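Local coordinates for translocator protein BipD (Burkholderia pseudomallei, PDB 3NFT), which is required for invasion of epithelial cells, survival within host cells and escape from endocytic vesicles, and probably regulates secretion of the effectors BipB and BipC, at residues Leu47-Asp52 with Leu75-Asp80; Val83-His88 with Ala139-Val144; Asp156-Leu161 with Thr252-Gln257. All coordinates share one frame; numbering follows the deposited sequence.

Contact 1 of 3, residues Leu47-Asp52 with Leu75-Asp80; sequences LGAAID and LTVFDD
Val-77 and Phe-78 of one helix meet Ala-49 and Ala-50 of another, and the two segments run nearly antiparallel, as in a helical hairpin. Their axes approach to 8.2 Å with 159° between N-to-C directions, close for two helices, and the small side chains of Ala-49 and Ala-50 suit such a spacing. Helices 41-56 and 76-103 probably belong to the N-terminal part of the fold, which serves as an intramolecular chaperone in this protein.

One methyl does most of the work for Val-77. CG1 stands opposite the backbone N across the CA-CB bond (chi1 -176°), and this sends it onto the backbone as well as the side chains of the facing helix: Val-77 CG1 lies 3.5 Å from Ala-49 C and close to Ala-50 N, and it meets Ala-49 CB at 3.7 Å. The methyl thus bears on the peptide link between the two alanines.

Phe-78 reaches the same helix with its ring. Ala-50 CB lies over one face, 4.3 Å from the ring centroid and 25° off the ring normal, which is CH-pi geometry. No hydrogen bond crosses between the segments, so apolar contact accounts for the fit.

Further out, the phenylalanine is also touched by residues of helix 121-160. Its ring meets that of Phe-151 with the planes steeply inclined, its side chain touches Gln-152 and Ala-155, and Glu-53 and Phe-54, just after the segment on helix 41-56, touch it as well. Beyond the alanine methyl, the ring also touches backbone: Phe-78 CZ comes to 3.6 Å of Ala-50 O.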
ATOM      1  N   LEU A  47      14.905  18.325 -21.358  1.00  7.38           N
ATOM      2  CA  LEU A  47      14.211  17.575 -22.417  1.00  7.67           C
ATOM      3  C   LEU A  47      13.554  18.488 -23.443  1.00  7.91           C
ATOM      4  O   LEU A  47      13.658  18.278 -24.647  1.00  8.03           O
ATOM      5  CB  LEU A  47      13.198  16.604 -21.831  1.00  8.12           C
ATOM      6  CG  LEU A  47      13.811  15.409 -21.105  1.00  8.02           C
ATOM      7  CD1 LEU A  47      12.804  14.761 -20.148  1.00  8.67           C
ATOM      8  CD2 LEU A  47      14.319  14.411 -22.159  1.00  8.74           C
ATOM      9  N   GLY A  48      12.929  19.562 -22.958  1.00  8.88           N
ATOM     10  CA  GLY A  48      12.360  20.562 -23.857  1.00  8.19           C
ATOM     11  C   GLY A  48      13.402  21.172 -24.777  1.00  8.38           C
ATOM     12  O   GLY A  48      13.181  21.365 -25.965  1.00  9.10           O
ATOM     13  N   ALA A  49      14.566  21.485 -24.224  1.00  8.30           N
ATOM     14  CA  ALA A  49      15.689  22.022 -25.035  1.00  8.24           C
ATOM     15  C   ALA A  49      16.139  21.032 -26.106  1.00  8.40           C
ATOM     16  O   ALA A  49      16.456  21.420 -27.222  1.00  8.85           O
ATOM     17  CB  ALA A  49      16.867  22.430 -24.156  1.00  8.17           C
ATOM     18  N   ALA A  50      16.147  19.745 -25.745  1.00  8.03           N
ATOM     19  CA  ALA A  50      16.530  18.715 -26.716  1.00  8.25           C
ATOM     20  C   ALA A  50      15.509  18.614 -27.825  1.00  7.84           C
ATOM     21  O   ALA A  50      15.844  18.518 -29.006  1.00  8.44           O
ATOM     22  CB  ALA A  50      16.688  17.390 -25.996  1.00  8.23           C
ATOM     23  N   ILE A  51      14.233  18.685 -27.456  1.00  7.50           N
ATOM     24  CA  ILE A  51      13.164  18.742 -28.451  1.00  8.05           C
ATOM     25  C   ILE A  51      13.314  19.952 -29.389  1.00  7.85           C
ATOM     26  O   ILE A  51      13.210  19.834 -30.607  1.00  9.15           O
ATOM     27  CB  ILE A  51      11.773  18.726 -27.806  1.00  8.23           C
ATOM     28  CG1 ILE A  51      11.535  17.398 -27.108  1.00  9.14           C
ATOM     29  CG2 ILE A  51      10.701  19.024 -28.854  1.00 10.05           C
ATOM     30  CD1 ILE A  51      10.310  17.340 -26.206  1.00 12.30           C
ATOM     31  N   ASP A  52      13.613  21.113 -28.822  1.00  8.29           N
ATOM     32  CA  ASP A  52      13.849  22.278 -29.652  1.00  8.69           C
ATOM     33  C   ASP A  52      15.054  22.134 -30.568  1.00  7.85           C
ATOM     34  O   ASP A  52      15.021  22.573 -31.713  1.00  8.89           O
ATOM     35  CB  ASP A  52      14.032  23.542 -28.820  1.00  9.12           C
ATOM     36  CG  ASP A  52      12.741  24.030 -28.148  1.00 10.76           C
ATOM     37  OD1 ASP A  52      11.624  23.573 -28.472  1.00 14.86           O
ATOM     38  OD2 ASP A  52      12.873  24.798 -27.205  1.00 14.57           O
ATOM     39  N   LEU A  75      24.497  18.027 -30.377  1.00  7.65           N
ATOM     40  CA  LEU A  75      24.014  16.820 -29.698  1.00  7.26           C
ATOM     41  C   LEU A  75      24.201  16.871 -28.173  1.00  7.84           C
ATOM     42  O   LEU A  75      23.605  16.078 -27.440  1.00  8.01           O
ATOM     43  CB  LEU A  75      24.692  15.570 -30.274  1.00  8.29           C
ATOM     44  CG  LEU A  75      24.522  15.349 -31.759  1.00  8.93           C
ATOM     45  CD1 LEU A  75      25.439  14.186 -32.222  1.00 10.56           C
ATOM     46  CD2 LEU A  75      23.051  15.059 -32.092  1.00  8.71           C
ATOM     47  N   THR A  76      25.056  17.773 -27.699  1.00  7.45           N
ATOM     48  CA  THR A  76      25.273  17.873 -26.263  1.00  8.51           C
ATOM     49  C   THR A  76      23.993  18.264 -25.508  1.00  8.46           C
ATOM     50  O   THR A  76      23.902  18.008 -24.302  1.00 10.12           O
ATOM     51  CB  THR A  76      26.381  18.865 -25.889  1.00  8.87           C
ATOM     52  OG1 THR A  76      25.941  20.228 -26.074  1.00  9.04           O
ATOM     53  CG2 THR A  76      27.658  18.588 -26.733  1.00  9.75           C
ATOM     54  N   VAL A  77      23.049  18.928 -26.174  1.00  8.41           N
ATOM     55  CA  VAL A  77      21.788  19.234 -25.525  1.00  9.35           C
ATOM     56  C   VAL A  77      21.059  17.960 -25.098  1.00  9.00           C
ATOM     57  O   VAL A  77      20.382  17.885 -24.073  1.00  9.65           O
ATOM     58  CB  VAL A  77      20.919  20.097 -26.483  1.00  9.05           C
ATOM     59  CG1 VAL A  77      19.616  20.527 -25.830  1.00 13.87           C
ATOM     60  CG2 VAL A  77      21.732  21.326 -26.997  1.00 13.02           C
ATOM     61  N   PHE A  78      21.174  16.932 -25.917  1.00  8.58           N
ATOM     62  CA  PHE A  78      20.587  15.669 -25.577  1.00  8.12           C
ATOM     63  C   PHE A  78      21.301  14.987 -24.418  1.00  8.36           C
ATOM     64  O   PHE A  78      20.658  14.363 -23.575  1.00  9.06           O
ATOM     65  CB  PHE A  78      20.595  14.733 -26.807  1.00  8.02           C
ATOM     66  CG  PHE A  78      19.832  15.248 -28.002  1.00  8.16           C
ATOM     67  CD1 PHE A  78      20.403  16.218 -28.845  1.00 10.00           C
ATOM     68  CD2 PHE A  78      18.515  14.843 -28.280  1.00  8.85           C
ATOM     69  CE1 PHE A  78      19.728  16.742 -29.915  1.00  9.95           C
ATOM     70  CE2 PHE A  78      17.842  15.356 -29.381  1.00  8.31           C
ATOM     71  CZ  PHE A  78      18.441  16.310 -30.203  1.00  9.01           C
ATOM     72  N   ASP A  79      22.635  15.079 -24.390  1.00  9.88           N
ATOM     73  CA  ASP A  79      23.410  14.604 -23.253  1.00 10.95           C
ATOM     74  C   ASP A  79      22.981  15.281 -21.962  1.00 10.47           C
ATOM     75  O   ASP A  79      22.778  14.626 -20.954  1.00 11.44           O
ATOM     76  CB  ASP A  79      24.907  14.819 -23.459  1.00 10.79           C
ATOM     77  CG  ASP A  79      25.439  14.102 -24.689  1.00 11.53           C
ATOM     78  OD1 ASP A  79      25.208  12.860 -24.816  1.00 13.33           O
ATOM     79  OD2 ASP A  79      26.082  14.785 -25.530  1.00 14.46           O
ATOM     80  N   ASP A  80      22.783  16.591 -22.014  1.00 10.81           N
ATOM     81  CA  ASP A  80      22.400  17.349 -20.835  1.00 11.15           C
ATOM     82  C   ASP A  80      21.056  16.802 -20.327  1.00  9.68           C
ATOM     83  O   ASP A  80      20.838  16.692 -19.126  1.00 10.93           O
ATOM     84  CB  ASP A  80      22.194  18.835 -21.176  1.00 12.33           C
ATOM     85  CG  ASP A  80      23.488  19.610 -21.476  1.00 15.11           C
ATOM     86  OD1 ASP A  80      24.577  19.177 -21.090  1.00 20.01           O
ATOM     87  OD2 ASP A  80      23.377  20.720 -22.072  1.00 19.97           O
TER

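Contact 2 of 3, residues Val83-His88 with Ala139-Val144; sequences VAVRGH and AYATIV
Val-144, which packs against Val-85 across the contact, gives its backbone N to Tyr-140 O in a helical hydrogen bond of 2.8 Å. That bond belongs to the regular turn of helix 121-160 that presents the valine. The carbonyl at the same residue is used as well, since Val-144 O accepts a hydrogen bond from Thr-148 OG1 one turn further on.

Between the segments the evidence is purely apolar. Val-85 CG2 and Val-144 CG1 touch at 3.8 Å, and the two side chains cross at about a right angle, so a branch of one bears on a branch of the other and they do not lie alongside. Val-144 CG1 also reaches Val-85 CG1 at 4.1 Å and therefore meets both methyls of its partner.

Helix 76-103 and helix 121-160 run in broadly opposite senses here, though steeply inclined to each other, two neighbours in the helical bundle around the predicted coiled coil that holds Ala-139 to Val-144. Their closest CA atoms, Val-85 CA and Ala-141 CA, are 6.2 Å apart, a near approach in keeping with the small alanine at that point. In Val-85, CG1 is trans to the backbone N (chi1 167°) and lies 4.1 Å from Ala-141 CA; Ala-141 CB is slightly further from the same methyl, at 4.5 Å.

Leu-47 of helix 41-56 also packs on Val-85. On another side of helix 121-160, Tyr-140 turns away from Val-85, its ring meets that of Trp-205, and its OH is hydrogen-bonded to Glu-208 OE2.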
ATOM      1  N   VAL A  83      21.562  13.339 -18.661  1.00 13.84           N
ATOM      2  CA  VAL A  83      22.191  13.542 -17.352  1.00 14.78           C
ATOM      3  C   VAL A  83      21.187  14.038 -16.295  1.00 13.87           C
ATOM      4  O   VAL A  83      21.147  13.546 -15.145  1.00 14.90           O
ATOM      5  CB  VAL A  83      23.369  14.522 -17.458  1.00 15.45           C
ATOM      6  CG1 VAL A  83      23.827  14.954 -16.070  1.00 18.54           C
ATOM      7  CG2 VAL A  83      24.509  13.863 -18.246  1.00 18.18           C
ATOM      8  N   ALA A  84      20.330  14.964 -16.706  1.00 12.82           N
ATOM      9  CA  ALA A  84      19.358  15.538 -15.795  1.00 12.07           C
ATOM     10  C   ALA A  84      18.289  14.511 -15.408  1.00 11.22           C
ATOM     11  O   ALA A  84      17.851  14.479 -14.268  1.00 12.15           O
ATOM     12  CB  ALA A  84      18.729  16.778 -16.395  1.00 11.49           C
ATOM     13  N   VAL A  85      17.893  13.638 -16.343  1.00  9.92           N
ATOM     14  CA  VAL A  85      16.884  12.649 -16.059  1.00 10.28           C
ATOM     15  C   VAL A  85      17.447  11.649 -15.042  1.00 10.75           C
ATOM     16  O   VAL A  85      16.772  11.276 -14.077  1.00 11.11           O
ATOM     17  CB  VAL A  85      16.436  11.926 -17.328  1.00  9.94           C
ATOM     18  CG1 VAL A  85      15.636  10.710 -16.984  1.00 10.52           C
ATOM     19  CG2 VAL A  85      15.600  12.879 -18.235  1.00 10.89           C
ATOM     20  N   ARG A  86      18.692  11.218 -15.262  1.00 12.73           N
ATOM     21  CA  ARG A  86      19.388  10.336 -14.317  1.00 15.42           C
ATOM     22  C   ARG A  86      19.500  10.968 -12.935  1.00 13.61           C
ATOM     23  O   ARG A  86      19.184  10.341 -11.928  1.00 14.44           O
ATOM     24  CB  ARG A  86      20.795   9.996 -14.829  1.00 17.63           C
ATOM     25  CG  ARG A  86      20.817   9.018 -15.969  1.00 24.94           C
ATOM     26  CD  ARG A  86      22.222   8.367 -16.145  1.00 31.88           C
ATOM     27  NE  ARG A  86      22.738   8.525 -17.513  1.00 37.17           N
ATOM     28  CZ  ARG A  86      23.515   9.527 -17.933  1.00 40.48           C
ATOM     29  NH1 ARG A  86      23.898  10.489 -17.098  1.00 42.29           N
ATOM     30  NH2 ARG A  86      23.934   9.561 -19.201  1.00 42.45           N
ATOM     31  N   GLY A  87      19.896  12.233 -12.888  1.00 13.98           N
ATOM     32  CA  GLY A  87      20.089  12.905 -11.630  1.00 13.58           C
ATOM     33  C   GLY A  87      18.800  13.070 -10.867  1.00 13.22           C
ATOM     34  O   GLY A  87      18.754  12.938  -9.646  1.00 14.84           O
ATOM     35  N   HIS A  88      17.729  13.379 -11.598  1.00 12.51           N
ATOM     36  CA  HIS A  88      16.418  13.554 -10.983  1.00 12.27           C
ATOM     37  C   HIS A  88      15.934  12.244 -10.356  1.00 11.79           C
ATOM     38  O   HIS A  88      15.389  12.234  -9.263  1.00 12.34           O
ATOM     39  CB  HIS A  88      15.400  14.022 -12.009  1.00 11.68           C
ATOM     40  CG  HIS A  88      14.130  14.504 -11.395  1.00 12.06           C
ATOM     41  ND1 HIS A  88      12.893  13.949 -11.657  1.00 14.90           N
ATOM     42  CD2 HIS A  88      13.921  15.488 -10.492  1.00 11.21           C
ATOM     43  CE1 HIS A  88      11.976  14.591 -10.943  1.00 10.28           C
ATOM     44  NE2 HIS A  88      12.579  15.531 -10.236  1.00 15.22           N
ATOM     45  N   ALA A 139      11.809   2.826 -13.723  1.00 14.98           N
ATOM     46  CA  ALA A 139      11.268   2.493 -15.032  1.00 14.62           C
ATOM     47  C   ALA A 139      11.296   3.714 -15.938  1.00 13.86           C
ATOM     48  O   ALA A 139      11.753   3.663 -17.084  1.00 13.24           O
ATOM     49  CB  ALA A 139       9.818   1.999 -14.916  1.00 16.02           C
ATOM     50  N   TYR A 140      10.776   4.823 -15.444  1.00 13.41           N
ATOM     51  CA  TYR A 140      10.685   5.984 -16.291  1.00 13.74           C
ATOM     52  C   TYR A 140      12.034   6.556 -16.637  1.00 13.38           C
ATOM     53  O   TYR A 140      12.231   7.027 -17.759  1.00 14.79           O
ATOM     54  CB  TYR A 140       9.770   7.066 -15.700  1.00 13.51           C
ATOM     55  CG  TYR A 140       8.479   7.144 -16.473  1.00 15.94           C
ATOM     56  CD1 TYR A 140       7.297   6.654 -15.971  1.00 18.15           C
ATOM     57  CD2 TYR A 140       8.480   7.674 -17.746  1.00 16.75           C
ATOM     58  CE1 TYR A 140       6.130   6.732 -16.718  1.00 19.30           C
ATOM     59  CE2 TYR A 140       7.339   7.745 -18.490  1.00 19.24           C
ATOM     60  CZ  TYR A 140       6.173   7.273 -17.978  1.00 20.22           C
ATOM     61  OH  TYR A 140       5.075   7.355 -18.790  1.00 23.50           O
ATOM     62  N   ALA A 141      12.962   6.516 -15.693  1.00 14.35           N
ATOM     63  CA  ALA A 141      14.305   6.958 -15.956  1.00 15.49           C
ATOM     64  C   ALA A 141      14.928   6.117 -17.073  1.00 14.16           C
ATOM     65  O   ALA A 141      15.587   6.646 -17.963  1.00 14.69           O
ATOM     66  CB  ALA A 141      15.163   6.884 -14.672  1.00 16.49           C
ATOM     67  N   THR A 142      14.762   4.796 -17.009  1.00 13.79           N
ATOM     68  CA  THR A 142      15.359   3.917 -18.010  1.00 14.74           C
ATOM     69  C   THR A 142      14.723   4.166 -19.374  1.00 13.70           C
ATOM     70  O   THR A 142      15.405   4.260 -20.386  1.00 13.41           O
ATOM     71  CB  THR A 142      15.150   2.450 -17.622  1.00 16.31           C
ATOM     72  OG1 THR A 142      15.760   2.215 -16.352  1.00 20.33           O
ATOM     73  CG2 THR A 142      15.786   1.554 -18.672  1.00 19.17           C
ATOM     74  N   ILE A 143      13.398   4.278 -19.400  1.00 12.35           N
ATOM     75  CA  ILE A 143      12.690   4.497 -20.656  1.00 12.51           C
ATOM     76  C   ILE A 143      13.052   5.848 -21.260  1.00 11.76           C
ATOM     77  O   ILE A 143      13.348   5.957 -22.447  1.00 10.72           O
ATOM     78  CB  ILE A 143      11.175   4.444 -20.450  1.00 13.68           C
ATOM     79  CG1 ILE A 143      10.755   3.057 -19.972  1.00 16.18           C
ATOM     80  CG2 ILE A 143      10.414   4.840 -21.725  1.00 14.11           C
ATOM     81  CD1 ILE A 143       9.380   3.028 -19.388  1.00 20.86           C
ATOM     82  N   VAL A 144      13.014   6.898 -20.438  1.00 10.99           N
ATOM     83  CA  VAL A 144      13.362   8.217 -20.967  1.00 12.01           C
ATOM     84  C   VAL A 144      14.820   8.327 -21.408  1.00 11.61           C
ATOM     85  O   VAL A 144      15.081   8.933 -22.440  1.00 12.83           O
ATOM     86  CB  VAL A 144      12.946   9.327 -19.997  1.00 10.81           C
ATOM     87  CG1 VAL A 144      13.479  10.678 -20.474  1.00 12.17           C
ATOM     88  CG2 VAL A 144      11.426   9.327 -19.898  1.00 12.81           C
TER

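Contact 3 of 3, residues Asp156-Leu161 with Thr252-Gln257; sequences DVMSKL and TAFSGQ
Each segment lies in one of the two predicted coiled-coil regions, one on helix 121-160 and the other on helix 244-295, and Phe-254 bridges them. The helices run in broadly opposite senses at this level and stand well apart: the closest CA atoms, Met-158 CA and Phe-254 CA, are 10.0 Å from each other. A long side chain is therefore needed to span the gap.

Phe-254 supplies it. With CG placed trans to the backbone N (chi1 -161°), the ring extends towards helix 121-160 and ends against Leu-161, whose side chain comes from the opposite direction. Leu-161 CD2 touches Phe-254 CZ at 3.7 Å and Phe-254 CE2 at 4.1 Å. A second, looser contact is made at the ring edge, near its plane, where Met-158 CG lies 4.3 Å from Phe-254 CE2; because the methionine has two modelled conformers, this detail is less certain.

Neither segment sends a hydrogen bond to the other. A salt bridge within 156-161 stays on one helix: Lys-160 NZ meets Asp-156 OD1 at 2.7 Å, on the syn side and 18° out of the carboxylate plane, joining residues four apart, one helical turn.

Helix 177-189 lies against both partners, with Ile-180 on Leu-161 and Ile-184 on Phe-254, while Met-231 of helix 226-233 also touches the phenylalanine. Three buried apolar residues packed in this way, with an added helix against them, are consistent with the apolar core between the two long helices of an antiparallel coiled coil.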
ATOM      1  N   ASP A 156      21.741  12.958 -34.735  1.00  7.93           N
ATOM      2  CA  ASP A 156      23.109  12.759 -35.165  1.00  8.37           C
ATOM      3  C   ASP A 156      23.106  12.357 -36.651  1.00  8.45           C
ATOM      4  O   ASP A 156      23.783  12.957 -37.474  1.00  9.33           O
ATOM      5  CB  ASP A 156      23.730  11.658 -34.298  1.00  8.60           C
ATOM      6  CG  ASP A 156      25.236  11.534 -34.435  1.00 10.83           C
ATOM      7  OD1 ASP A 156      25.890  12.235 -35.225  1.00 12.68           O
ATOM      8  OD2 ASP A 156      25.780  10.663 -33.703  1.00 16.35           O
ATOM      9  N   VAL A 157      22.312  11.330 -37.017  1.00  9.74           N
ATOM     10  CA  VAL A 157      22.274  10.910 -38.410  1.00 10.70           C
ATOM     11  C   VAL A 157      21.723  11.992 -39.345  1.00  9.79           C
ATOM     12  O   VAL A 157      22.218  12.146 -40.468  1.00 10.01           O
ATOM     13  CB  VAL A 157      21.598   9.549 -38.596  1.00 11.98           C
ATOM     14  CG1 VAL A 157      20.095   9.672 -38.600  1.00 12.48           C
ATOM     15  CG2 VAL A 157      22.104   8.900 -39.894  1.00 13.60           C
ATOM     16  N   MET A 158      20.742  12.770 -38.882  0.57  8.71           N
ATOM     17  CA  MET A 158      20.170  13.818 -39.714  0.57  8.59           C
ATOM     18  C   MET A 158      21.131  14.983 -39.882  0.57  8.31           C
ATOM     19  O   MET A 158      20.934  15.822 -40.769  0.57  9.66           O
ATOM     20  CB  MET A 158      18.807  14.285 -39.188  0.57  8.56           C
ATOM     21  CG  MET A 158      17.776  13.186 -39.186  0.57  9.89           C
ATOM     22  SD  MET A 158      16.137  13.805 -38.720  0.57 10.60           S
ATOM     23  CE  MET A 158      16.431  14.514 -37.102  0.57 12.14           C
ATOM     24  N   SER A 159      22.139  15.051 -39.007  1.00  8.92           N
ATOM     25  CA  SER A 159      23.204  16.041 -39.137  1.00  9.06           C
ATOM     26  C   SER A 159      24.283  15.497 -40.100  1.00  9.03           C
ATOM     27  O   SER A 159      24.660  16.161 -41.055  1.00  9.63           O
ATOM     28  CB  SER A 159      23.802  16.341 -37.778  1.00  9.67           C
ATOM     29  OG  SER A 159      22.837  16.880 -36.898  1.00 10.18           O
ATOM     30  N   LYS A 160      24.769  14.287 -39.835  1.00  9.76           N
ATOM     31  CA  LYS A 160      25.801  13.656 -40.649  1.00 10.28           C
ATOM     32  C   LYS A 160      25.403  13.522 -42.107  1.00  9.47           C
ATOM     33  O   LYS A 160      26.228  13.724 -43.006  1.00 10.05           O
ATOM     34  CB  LYS A 160      26.136  12.271 -40.095  1.00 10.78           C
ATOM     35  CG  LYS A 160      26.922  12.278 -38.832  1.00 15.95           C
ATOM     36  CD  LYS A 160      27.220  10.860 -38.355  1.00 21.59           C
ATOM     37  CE  LYS A 160      28.446  10.803 -37.482  1.00 26.69           C
ATOM     38  NZ  LYS A 160      28.328  11.644 -36.261  1.00 29.24           N
ATOM     39  N   LEU A 161      24.127  13.226 -42.362  1.00  9.00           N
ATOM     40  CA  LEU A 161      23.691  12.952 -43.731  1.00  8.72           C
ATOM     41  C   LEU A 161      23.762  14.163 -44.624  1.00  9.29           C
ATOM     42  O   LEU A 161      23.828  14.053 -45.826  1.00 10.79           O
ATOM     43  CB  LEU A 161      22.298  12.321 -43.770  1.00  8.95           C
ATOM     44  CG  LEU A 161      21.071  13.151 -43.376  1.00 10.90           C
ATOM     45  CD1 LEU A 161      20.641  14.034 -44.546  1.00 11.84           C
ATOM     46  CD2 LEU A 161      19.895  12.229 -42.947  1.00 11.75           C
ATOM     47  N   THR A 252      10.376  17.122 -48.064  1.00 12.14           N
ATOM     48  CA  THR A 252       9.112  17.229 -47.354  1.00 12.74           C
ATOM     49  C   THR A 252       8.689  15.881 -46.778  1.00 12.18           C
ATOM     50  O   THR A 252       8.244  15.793 -45.636  1.00 12.70           O
ATOM     51  CB  THR A 252       8.027  17.835 -48.246  1.00 13.58           C
ATOM     52  OG1 THR A 252       8.415  19.183 -48.582  1.00 15.25           O
ATOM     53  CG2 THR A 252       6.658  17.826 -47.558  1.00 14.39           C
ATOM     54  N   ALA A 253       8.824  14.817 -47.565  1.00 12.23           N
ATOM     55  CA  ALA A 253       8.496  13.501 -47.046  1.00 12.39           C
ATOM     56  C   ALA A 253       9.402  13.117 -45.888  1.00 12.41           C
ATOM     57  O   ALA A 253       8.943  12.576 -44.887  1.00 12.48           O
ATOM     58  CB  ALA A 253       8.578  12.462 -48.151  1.00 12.27           C
ATOM     59  N   PHE A 254      10.684  13.405 -46.041  1.00 13.00           N
ATOM     60  CA  PHE A 254      11.673  13.077 -45.011  1.00 13.80           C
ATOM     61  C   PHE A 254      11.345  13.796 -43.716  1.00 13.58           C
ATOM     62  O   PHE A 254      11.338  13.203 -42.631  1.00 14.85           O
ATOM     63  CB  PHE A 254      13.073  13.447 -45.515  1.00 14.95           C
ATOM     64  CG  PHE A 254      14.182  12.778 -44.773  1.00 18.07           C
ATOM     65  CD1 PHE A 254      14.591  11.491 -45.126  1.00 20.67           C
ATOM     66  CD2 PHE A 254      14.807  13.428 -43.751  1.00 20.66           C
ATOM     67  CE1 PHE A 254      15.636  10.859 -44.461  1.00 22.25           C
ATOM     68  CE2 PHE A 254      15.864  12.794 -43.054  1.00 23.00           C
ATOM     69  CZ  PHE A 254      16.269  11.511 -43.426  1.00 23.53           C
ATOM     70  N   SER A 255      11.033  15.083 -43.850  1.00 13.61           N
ATOM     71  CA  SER A 255      10.641  15.910 -42.722  1.00 14.33           C
ATOM     72  C   SER A 255       9.385  15.428 -42.037  1.00 13.92           C
ATOM     73  O   SER A 255       9.244  15.573 -40.817  1.00 14.97           O
ATOM     74  CB  SER A 255      10.438  17.358 -43.190  1.00 15.63           C
ATOM     75  OG  SER A 255      11.672  17.895 -43.618  1.00 21.89           O
ATOM     76  N   GLY A 256       8.447  14.890 -42.811  1.00 13.16           N
ATOM     77  CA  GLY A 256       7.256  14.309 -42.239  1.00 13.09           C
ATOM     78  C   GLY A 256       7.593  13.185 -41.260  1.00 12.01           C
ATOM     79  O   GLY A 256       7.055  13.133 -40.157  1.00 12.57           O
ATOM     80  N   GLN A 257       8.524  12.316 -41.637  1.00 11.60           N
ATOM     81  CA  GLN A 257       8.952  11.235 -40.750  1.00 11.19           C
ATOM     82  C   GLN A 257       9.719  11.778 -39.527  1.00 11.17           C
ATOM     83  O   GLN A 257       9.489  11.344 -38.413  1.00 11.38           O
ATOM     84  CB  GLN A 257       9.813  10.256 -41.513  1.00 11.59           C
ATOM     85  CG  GLN A 257       9.059   9.554 -42.640  1.00 11.83           C
ATOM     86  CD  GLN A 257       7.823   8.759 -42.178  1.00 13.87           C
ATOM     87  OE1 GLN A 257       7.816   8.132 -41.101  1.00 14.22           O
ATOM     88  NE2 GLN A 257       6.760   8.798 -42.997  1.00 16.52           N
TER

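All three contacts lie in one helical bundle, and helix 121-160 takes part directly in contacts 2 and 3. Contacts 1 and 2 share helix 76-103; their centres are 14 Å apart and they touch through Leu-47, whose CD1 is 3.9 Å from Val-85 CG2 and 4.2 Å from Val-144 CG1. Contact 1 also meets contact 3, with centres 17 Å apart, where Leu-75 CD1 packs 3.5 Å from Asp-156 CG. Contacts 2 and 3 do not touch: their centres are 26 Å apart and their nearest atoms about 15 Å. Contact 1 therefore borders both others, while contacts 2 and 3 use separate parts of helix 121-160.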